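Local coordinates for ribosomal protein L11 methyltransferase (Lactobacillus delbrueckii subsp. bulgaricus ATCC BAA-365, PDB 3GRZ), which probably methylates lysine side chains of ribosomal protein L11 with S-adenosyl-L-methionine through the C-terminal methyltransferase part held in this chain, at residues 118-132 / 144-158. Sequence-based numbering, arbitrary orientation. Where two conformers were deposited one is given.
Sequences LLADVDGKFDLIVAN and QLDSHLNEDGQVIFS
The imidazole of His148 lies against the loop before strand 126-132, one face under Leu119 CB, which sits 3.8 Å from the ring centroid in a CH-pi contact. Leu119 CD1 reaches on to His148 CB and CG, the two side chains running past each other in opposite directions. Both ring nitrogens are used: His148 ND1 gives a straight bond (172°), in the ring plane, to Gln144 O at 2.8 Å, which sets the ring's rotation, and NE2 a weak, bent one to Val122 O, consistent with it. With an alanine here in place of His148, Gln144 O would probably lose its imidazole donor and Val122 O a weak one, and a gap would open beneath Leu119. Next to it Gln144, extended beyond CG, brings OE1 to Leu119 N at 2.9 Å while crossing Leu118 at about a right angle. Asn150 holds the corner at Asp127: its ND2 meets Asp127 OD1 at 2.9 Å, within its own amide plane but above that of the carboxylate, and a water links the same ND2 to Lys125 O. Beyond the corner, strands 128-132 and 153-158 run parallel, 8° apart, joined by backbone bonds that begin with Gln154 N to Asp127 O and finish with Ser158 N to Ala131 O. On one face Ile129, its CG1 anti to the carbonyl carbon (chi1 -63°), sends CD1 to Leu149 CD1 at 3.8 Å, while CG2, anti to the backbone N, meets Leu145 CD2; on the other, Leu128 CD1 meets Ile156 CD1 at 3.7 Å, with Val130 CG2 alongside. Asn132 ND2 bonds Thr46 OG1, and beside it Ser158 OG bonds Thr46 O. With helix 135-145 linking the strands, this is a right-handed beta-alpha-beta crossover of the Rossmann-like methyltransferase fold, and Asn132, at the strand's C-terminal end, is a predicted S-adenosyl-L-methionine-binding residue.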
loop_
_atom_site.group_PDB
_atom_site.type_symbol
_atom_site.label_atom_id
_atom_site.label_comp_id
_atom_site.label_asym_id
_atom_site.label_seq_id
_atom_site.Cartn_x
_atom_site.Cartn_y
_atom_site.Cartn_z
ATOM N N LEU B 118 21.721 -7.573 -12.922
ATOM C CA LEU B 118 21.278 -7.891 -11.560
ATOM C C LEU B 118 22.135 -7.181 -10.529
ATOM O O LEU B 118 22.168 -5.954 -10.511
ATOM C CB LEU B 118 21.188 -9.405 -11.330
ATOM C CG LEU B 118 20.164 -10.067 -12.263
ATOM C CD1 LEU B 118 20.205 -11.564 -12.117
ATOM C CD2 LEU B 118 18.762 -9.527 -11.997
ATOM N N LEU B 119 22.832 -7.934 -9.683
ATOM C CA LEU B 119 23.721 -7.323 -8.701
ATOM C C LEU B 119 25.177 -7.758 -8.864
ATOM O O LEU B 119 25.949 -7.695 -7.897
ATOM C CB LEU B 119 23.229 -7.584 -7.267
ATOM C CG LEU B 119 21.919 -6.901 -6.848
ATOM C CD1 LEU B 119 21.369 -7.535 -5.582
ATOM C CD2 LEU B 119 22.075 -5.390 -6.688
ATOM N N ALA B 120 25.533 -8.154 -10.088
ATOM C CA ALA B 120 26.918 -8.439 -10.448
ATOM C C ALA B 120 27.746 -7.176 -10.283
ATOM O O ALA B 120 27.377 -6.101 -10.772
ATOM C CB ALA B 120 27.017 -8.961 -11.882
ATOM N N ASP B 121 28.834 -7.299 -9.531
ATOM C CA ASP B 121 29.779 -6.207 -9.376
ATOM C C ASP B 121 29.216 -5.039 -8.564
ATOM O O ASP B 121 29.763 -3.928 -8.601
ATOM C CB ASP B 121 30.271 -5.740 -10.751
ATOM C CG ASP B 121 31.096 -6.800 -11.465
ATOM O OD1 ASP B 121 32.208 -7.116 -10.986
ATOM O OD2 ASP B 121 30.628 -7.321 -12.502
ATOM N N VAL B 122 28.131 -5.289 -7.827
ATOM C CA VAL B 122 27.628 -4.290 -6.896
ATOM C C VAL B 122 28.220 -4.615 -5.533
ATOM O O VAL B 122 27.948 -5.676 -4.964
ATOM C CB VAL B 122 26.087 -4.265 -6.837
ATOM C CG1 VAL B 122 25.629 -3.287 -5.772
ATOM C CG2 VAL B 122 25.514 -3.872 -8.188
ATOM N N ASP B 123 29.031 -3.697 -5.021
ATOM C CA ASP B 123 29.855 -3.958 -3.842
ATOM C C ASP B 123 29.113 -3.904 -2.514
ATOM O O ASP B 123 29.333 -4.745 -1.640
ATOM C CB ASP B 123 31.048 -2.996 -3.808
ATOM C CG ASP B 123 32.071 -3.294 -4.894
ATOM O OD1 ASP B 123 32.255 -4.488 -5.233
ATOM O OD2 ASP B 123 32.692 -2.334 -5.404
ATOM N N GLY B 124 28.240 -2.915 -2.359
ATOM C CA GLY B 124 27.619 -2.667 -1.059
ATOM C C GLY B 124 26.471 -3.588 -0.687
ATOM O O GLY B 124 26.102 -4.499 -1.438
ATOM N N LYS B 125 25.940 -3.356 0.505
ATOM C CA LYS B 125 24.737 -4.022 0.974
ATOM C C LYS B 125 23.640 -2.970 1.171
ATOM O O LYS B 125 23.930 -1.782 1.335
ATOM C CB LYS B 125 25.004 -4.766 2.282
ATOM C CG LYS B 125 26.183 -5.735 2.261
ATOM C CD LYS B 125 26.377 -6.382 3.637
ATOM C CE LYS B 125 27.468 -7.451 3.618
ATOM N NZ LYS B 125 28.831 -6.894 3.364
ATOM N N PHE B 126 22.384 -3.400 1.161
ATOM C CA PHE B 126 21.266 -2.459 1.201
ATOM C C PHE B 126 20.226 -2.876 2.231
ATOM O O PHE B 126 20.118 -4.056 2.564
ATOM C CB PHE B 126 20.627 -2.358 -0.201
ATOM C CG PHE B 126 21.625 -2.052 -1.303
ATOM C CD1 PHE B 126 21.971 -0.730 -1.597
ATOM C CD2 PHE B 126 22.250 -3.084 -2.008
ATOM C CE1 PHE B 126 22.910 -0.439 -2.591
ATOM C CE2 PHE B 126 23.201 -2.808 -2.996
ATOM C CZ PHE B 126 23.522 -1.489 -3.298
ATOM N N ASP B 127 19.465 -1.903 2.728
ATOM C CA ASP B 127 18.307 -2.178 3.601
ATOM C C ASP B 127 17.100 -2.651 2.806
ATOM O O ASP B 127 16.230 -3.327 3.340
ATOM C CB ASP B 127 17.887 -0.911 4.325
ATOM C CG ASP B 127 18.958 -0.388 5.255
ATOM O OD1 ASP B 127 19.588 -1.201 5.961
ATOM O OD2 ASP B 127 19.157 0.837 5.291
ATOM N N LEU B 128 17.031 -2.236 1.543
ATOM C CA LEU B 128 15.872 -2.498 0.701
ATOM C C LEU B 128 16.298 -2.775 -0.744
ATOM O O LEU B 128 16.942 -1.947 -1.386
ATOM C CB LEU B 128 14.875 -1.338 0.792
ATOM C CG LEU B 128 13.549 -1.495 0.044
ATOM C CD1 LEU B 128 12.666 -2.483 0.780
ATOM C CD2 LEU B 128 12.850 -0.146 -0.072
ATOM N N ILE B 129 15.970 -3.961 -1.238
ATOM C CA ILE B 129 16.231 -4.291 -2.627
ATOM C C ILE B 129 14.878 -4.403 -3.332
ATOM O O ILE B 129 13.999 -5.123 -2.871
ATOM C CB ILE B 129 17.085 -5.586 -2.772
ATOM C CG1 ILE B 129 18.463 -5.376 -2.122
ATOM C CG2 ILE B 129 17.212 -5.980 -4.252
ATOM C CD1 ILE B 129 19.388 -6.589 -2.144
ATOM N N VAL B 130 14.701 -3.648 -4.418
ATOM C CA VAL B 130 13.426 -3.594 -5.132
ATOM C C VAL B 130 13.670 -4.066 -6.557
ATOM O O VAL B 130 14.679 -3.691 -7.170
ATOM C CB VAL B 130 12.820 -2.147 -5.156
ATOM C CG1 VAL B 130 11.467 -2.144 -5.824
ATOM C CG2 VAL B 130 12.695 -1.573 -3.752
ATOM N N ALA B 131 12.766 -4.894 -7.084
ATOM C CA ALA B 131 12.908 -5.419 -8.447
ATOM C C ALA B 131 11.552 -5.700 -9.072
ATOM O O ALA B 131 10.851 -6.607 -8.637
ATOM C CB ALA B 131 13.763 -6.690 -8.443
ATOM N N ASN B 132 11.180 -4.891 -10.068
ATOM C CA ASN B 132 9.999 -5.142 -10.880
ATOM C C ASN B 132 10.462 -5.672 -12.220
ATOM O O ASN B 132 10.604 -4.929 -13.190
ATOM C CB ASN B 132 9.148 -3.870 -11.057
ATOM C CG ASN B 132 7.870 -4.119 -11.839
ATOM O OD1 ASN B 132 7.469 -5.257 -12.063
ATOM N ND2 ASN B 132 7.228 -3.049 -12.263
ATOM N N GLN B 144 21.400 -14.003 -5.225
ATOM C CA GLN B 144 22.285 -12.850 -5.044
ATOM C C GLN B 144 21.856 -11.943 -3.895
ATOM O O GLN B 144 22.634 -11.090 -3.474
ATOM C CB GLN B 144 22.381 -12.006 -6.324
ATOM C CG GLN B 144 22.735 -12.777 -7.581
ATOM C CD GLN B 144 23.181 -11.876 -8.732
ATOM O OE1 GLN B 144 23.205 -10.652 -8.611
ATOM N NE2 GLN B 144 23.544 -12.487 -9.853
ATOM N N LEU B 145 20.629 -12.128 -3.398
ATOM C CA LEU B 145 20.029 -11.214 -2.411
ATOM C C LEU B 145 20.764 -11.188 -1.079
ATOM O O LEU B 145 21.072 -10.113 -0.571
ATOM C CB LEU B 145 18.555 -11.544 -2.163
ATOM C CG LEU B 145 17.523 -11.298 -3.271
ATOM C CD1 LEU B 145 16.189 -11.888 -2.851
ATOM C CD2 LEU B 145 17.394 -9.794 -3.588
ATOM N N ASP B 146 21.040 -12.374 -0.533
ATOM C CA ASP B 146 21.703 -12.520 0.774
ATOM C C ASP B 146 22.969 -11.680 0.964
ATOM O O ASP B 146 23.087 -10.930 1.945
ATOM C CB ASP B 146 22.017 -13.996 1.050
ATOM C CG ASP B 146 22.787 -14.194 2.342
ATOM O OD1 ASP B 146 22.245 -13.855 3.416
ATOM O OD2 ASP B 146 23.934 -14.685 2.276
ATOM N N SER B 147 23.906 -11.793 0.023
ATOM C CA SER B 147 25.182 -11.053 0.097
ATOM C C SER B 147 25.077 -9.533 -0.148
ATOM O O SER B 147 26.057 -8.810 0.043
ATOM C CB SER B 147 26.212 -11.661 -0.860
ATOM O OG SER B 147 25.738 -11.647 -2.203
ATOM N N HIS B 148 23.904 -9.055 -0.571
ATOM C CA HIS B 148 23.700 -7.623 -0.812
ATOM C C HIS B 148 22.641 -7.027 0.105
ATOM O O HIS B 148 22.139 -5.938 -0.149
ATOM C CB HIS B 148 23.320 -7.366 -2.273
ATOM C CG HIS B 148 24.386 -7.745 -3.249
ATOM N ND1 HIS B 148 24.475 -9.004 -3.805
ATOM C CD2 HIS B 148 25.411 -7.030 -3.769
ATOM C CE1 HIS B 148 25.507 -9.045 -4.631
ATOM N NE2 HIS B 148 26.094 -7.859 -4.625
ATOM N N LEU B 149 22.312 -7.736 1.179
ATOM C CA LEU B 149 21.256 -7.302 2.073
ATOM C C LEU B 149 21.792 -7.153 3.481
ATOM O O LEU B 149 22.369 -8.097 4.023
ATOM C CB LEU B 149 20.107 -8.317 2.017
ATOM C CG LEU B 149 18.646 -7.956 2.271
ATOM C CD1 LEU B 149 18.134 -6.745 1.454
ATOM C CD2 LEU B 149 17.805 -9.193 2.004
ATOM N N ASN B 150 21.607 -5.968 4.068
ATOM C CA ASN B 150 21.922 -5.726 5.482
ATOM C C ASN B 150 21.113 -6.657 6.399
ATOM O O ASN B 150 20.167 -7.319 5.945
ATOM C CB ASN B 150 21.650 -4.262 5.866
ATOM C CG ASN B 150 22.666 -3.284 5.279
ATOM O OD1 ASN B 150 23.816 -3.625 5.055
ATOM N ND2 ASN B 150 22.242 -2.046 5.073
ATOM N N GLU B 151 21.482 -6.739 7.677
ATOM C CA GLU B 151 20.616 -7.451 8.617
ATOM C C GLU B 151 19.355 -6.616 8.815
ATOM O O GLU B 151 19.412 -5.377 8.813
ATOM C CB GLU B 151 21.320 -7.815 9.938
ATOM C CG GLU B 151 21.615 -6.670 10.903
ATOM C CD GLU B 151 21.769 -7.154 12.345
ATOM O OE1 GLU B 151 20.813 -7.764 12.881
ATOM O OE2 GLU B 151 22.843 -6.920 12.940
ATOM N N ASP B 152 18.224 -7.308 8.925
ATOM C CA ASP B 152 16.878 -6.703 8.865
ATOM C C ASP B 152 16.528 -6.136 7.473
ATOM O O ASP B 152 15.565 -5.387 7.330
ATOM C CB ASP B 152 16.675 -5.662 9.973
ATOM C CG ASP B 152 17.037 -6.202 11.353
ATOM O OD1 ASP B 152 16.764 -7.397 11.614
ATOM O OD2 ASP B 152 17.601 -5.439 12.171
ATOM N N GLY B 153 17.307 -6.513 6.460
ATOM C CA GLY B 153 17.059 -6.089 5.086
ATOM C C GLY B 153 15.758 -6.637 4.541
ATOM O O GLY B 153 15.358 -7.747 4.872
ATOM N N GLN B 154 15.092 -5.846 3.702
ATOM C CA GLN B 154 13.821 -6.226 3.107
ATOM C C GLN B 154 13.921 -6.205 1.588
ATOM O O GLN B 154 14.824 -5.583 1.024
ATOM C CB GLN B 154 12.722 -5.283 3.586
ATOM C CG GLN B 154 12.443 -5.440 5.055
ATOM C CD GLN B 154 11.501 -4.406 5.577
ATOM O OE1 GLN B 154 11.907 -3.294 5.924
ATOM N NE2 GLN B 154 10.232 -4.765 5.660
ATOM N N VAL B 155 13.011 -6.917 0.936
ATOM C CA VAL B 155 13.045 -7.089 -0.511
ATOM C C VAL B 155 11.614 -6.896 -1.020
ATOM O O VAL B 155 10.657 -7.386 -0.411
ATOM C CB VAL B 155 13.655 -8.473 -0.941
ATOM C CG1 VAL B 155 13.590 -8.678 -2.429
ATOM C CG2 VAL B 155 15.141 -8.582 -0.550
ATOM N N ILE B 156 11.467 -6.143 -2.103
ATOM C CA ILE B 156 10.183 -6.023 -2.788
ATOM C C ILE B 156 10.309 -6.501 -4.231
ATOM O O ILE B 156 11.109 -5.956 -4.997
ATOM C CB ILE B 156 9.675 -4.574 -2.789
ATOM C CG1 ILE B 156 9.572 -4.064 -1.350
ATOM C CG2 ILE B 156 8.328 -4.471 -3.532
ATOM C CD1 ILE B 156 9.629 -2.585 -1.266
ATOM N N PHE B 157 9.536 -7.531 -4.579
ATOM C CA PHE B 157 9.449 -8.030 -5.948
ATOM C C PHE B 157 8.115 -7.672 -6.536
ATOM O O PHE B 157 7.092 -7.728 -5.856
ATOM C CB PHE B 157 9.550 -9.560 -6.021
ATOM C CG PHE B 157 10.943 -10.111 -5.821
ATOM C CD1 PHE B 157 12.063 -9.270 -5.793
ATOM C CD2 PHE B 157 11.131 -11.490 -5.710
ATOM C CE1 PHE B 157 13.345 -9.791 -5.628
ATOM C CE2 PHE B 157 12.418 -12.030 -5.542
ATOM C CZ PHE B 157 13.519 -11.183 -5.488
ATOM N N SER B 158 8.121 -7.332 -7.815
ATOM C CA SER B 158 6.893 -7.216 -8.578
ATOM C C SER B 158 7.186 -7.736 -9.983
ATOM O O SER B 158 8.343 -8.080 -10.289
ATOM C CB SER B 158 6.407 -5.776 -8.608
ATOM O OG SER B 158 5.078 -5.741 -9.087
HETATM O O HOH W 1 28.129 -7.172 -1.249
HETATM O O HOH W 2 23.433 -0.105 3.270
HETATM O O HOH W 3 14.916 -3.073 5.894
HETATM O O HOH W 4 18.111 -3.083 7.238
#